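Local coordinates for protein CHIR AB1 (Gallus gallus, PDB 2VSD) that probably acts as a classical-type avian Fc receptor of the immune system, a membrane protein with an extracellular immunoglobulin domain, at residues T42-K47 with G69-R74. Residues are numbered along the deposited sequence; the frame is centred on the assembly and turned at random.
Sequences TLRFDK and GTYQCR. Unlike the reference sequence in segment 42-47: Asp-46 (reference Asn).
Arg-44 and Tyr-71 reach each other over an intervening strand: segments 42-47 and 69-74 are not neighbours in their sheet, and strand 33-39 lies between them, antiparallel to each, so the two run the same way. Even the nearest CA atoms, those of Arg-44 and Tyr-71, stay 9.2 Å apart, and long side chains bridge the gap. Arg-44 leaves with CG anti to the backbone N (chi1 -169°) and stays extended to NE, which brings Arg-44 NH1 within 2.9 Å of Tyr-71 OH. The hydroxyl lies at the guanidinium edge, and the two flat groups are nearly coplanar, 27° apart. Arginine suits the place because its aliphatic part can pack, Arg-44 CG lying 3.8 Å above the plane of the Phe-45 ring, over its centre, while its guanidinium pairs with the Asp-67 carboxylate and makes a cation-pi contact with Phe-60. Tyrosine sets its buried ring against Leu-37 and Leu-39 of its own sheet and Leu-8 and Phe-60 of the facing one. Its hydroxyl is hydrogen-bonded to the backbone O of Asp-67, four residues earlier: this is the tyrosine corner of Greek-key immunoglobulin sandwiches, to which this protein adds the salt bridge from Arg-44 to the same aspartate.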
# COMPACT_ATOMS: atom_id res chain seq x y z
N THR A 42 -2.19 4.85 7.30
CA THR A 42 -1.25 4.95 6.17
C THR A 42 -0.46 3.64 6.10
O THR A 42 -0.09 3.08 7.14
CB THR A 42 -0.29 6.16 6.38
OG1 THR A 42 -1.04 7.39 6.33
CG2 THR A 42 0.82 6.20 5.33
N LEU A 43 -0.23 3.13 4.90
CA LEU A 43 0.53 1.88 4.72
C LEU A 43 1.95 2.02 5.26
O LEU A 43 2.67 3.01 4.90
CB LEU A 43 0.59 1.51 3.21
CG LEU A 43 1.48 0.32 2.87
CD1 LEU A 43 0.68 -0.90 3.26
CD2 LEU A 43 1.86 0.23 1.35
N ARG A 44 2.36 1.06 6.12
CA ARG A 44 3.73 1.02 6.61
C ARG A 44 4.60 -0.01 5.89
O ARG A 44 5.64 0.35 5.31
CB ARG A 44 3.79 0.85 8.14
CG ARG A 44 5.21 1.10 8.65
CD ARG A 44 5.36 1.04 10.12
NE ARG A 44 6.78 1.25 10.45
CZ ARG A 44 7.29 1.32 11.67
NH1 ARG A 44 6.51 1.25 12.75
NH2 ARG A 44 8.61 1.50 11.81
N PHE A 45 4.18 -1.28 5.92
CA PHE A 45 4.92 -2.39 5.31
C PHE A 45 3.96 -3.24 4.51
O PHE A 45 2.75 -3.26 4.76
CB PHE A 45 5.49 -3.33 6.39
CG PHE A 45 6.44 -2.67 7.34
CD1 PHE A 45 7.61 -2.08 6.87
CD2 PHE A 45 6.20 -2.70 8.71
CE1 PHE A 45 8.53 -1.51 7.75
CE2 PHE A 45 7.11 -2.14 9.60
CZ PHE A 45 8.26 -1.54 9.12
N ASP A 46 4.51 -3.94 3.53
CA ASP A 46 3.74 -5.04 2.95
C ASP A 46 4.69 -6.20 2.74
O ASP A 46 5.91 -6.02 2.76
CB ASP A 46 2.99 -4.64 1.67
CG ASP A 46 3.90 -4.33 0.48
OD1 ASP A 46 5.12 -4.52 0.56
OD2 ASP A 46 3.37 -3.86 -0.52
N LYS A 47 4.13 -7.40 2.59
CA LYS A 47 4.92 -8.59 2.27
C LYS A 47 4.04 -9.71 1.72
O LYS A 47 2.82 -9.71 1.87
CB LYS A 47 5.67 -9.08 3.51
CG LYS A 47 4.76 -9.61 4.60
CD LYS A 47 5.55 -9.92 5.87
CE LYS A 47 6.45 -11.11 5.70
NZ LYS A 47 7.36 -11.30 6.86
N GLY A 69 0.99 3.88 18.02
CA GLY A 69 -0.21 4.27 17.29
C GLY A 69 -1.09 3.10 16.92
O GLY A 69 -1.00 2.01 17.52
N THR A 70 -1.94 3.32 15.92
CA THR A 70 -2.98 2.35 15.61
C THR A 70 -2.59 1.49 14.42
O THR A 70 -2.48 1.99 13.29
CB THR A 70 -4.31 3.03 15.32
OG1 THR A 70 -4.59 3.93 16.38
CG2 THR A 70 -5.44 1.96 15.21
N TYR A 71 -2.34 0.21 14.70
CA TYR A 71 -1.98 -0.76 13.66
C TYR A 71 -3.17 -1.56 13.15
O TYR A 71 -4.02 -2.00 13.92
CB TYR A 71 -0.89 -1.71 14.13
CG TYR A 71 0.47 -1.04 14.22
CD1 TYR A 71 0.85 -0.34 15.39
CD2 TYR A 71 1.35 -1.07 13.14
CE1 TYR A 71 2.10 0.28 15.49
CE2 TYR A 71 2.62 -0.42 13.23
CZ TYR A 71 2.96 0.24 14.40
OH TYR A 71 4.18 0.88 14.49
N GLN A 72 -3.20 -1.76 11.83
CA GLN A 72 -4.22 -2.59 11.19
C GLN A 72 -3.59 -3.38 10.08
O GLN A 72 -2.54 -2.99 9.57
CB GLN A 72 -5.33 -1.72 10.61
CG GLN A 72 -6.21 -1.09 11.64
CD GLN A 72 -7.09 -0.03 11.04
OE1 GLN A 72 -6.61 1.01 10.59
NE2 GLN A 72 -8.39 -0.30 10.97
N CYS A 73 -4.24 -4.47 9.67
CA CYS A 73 -3.75 -5.19 8.48
C CYS A 73 -4.88 -5.45 7.48
O CYS A 73 -6.06 -5.44 7.86
CB CYS A 73 -2.95 -6.46 8.86
SG CYS A 73 -3.91 -7.84 9.56
N ARG A 74 -4.48 -5.61 6.21
CA ARG A 74 -5.36 -5.71 5.05
C ARG A 74 -4.68 -6.72 4.15
O ARG A 74 -3.44 -6.79 4.11
CB ARG A 74 -5.33 -4.33 4.38
CG ARG A 74 -6.20 -4.10 3.21
CD ARG A 74 -6.15 -2.63 2.96
NE ARG A 74 -6.92 -2.22 1.80
CZ ARG A 74 -6.42 -1.70 0.69
NH1 ARG A 74 -5.10 -1.54 0.51
NH2 ARG A 74 -7.25 -1.38 -0.28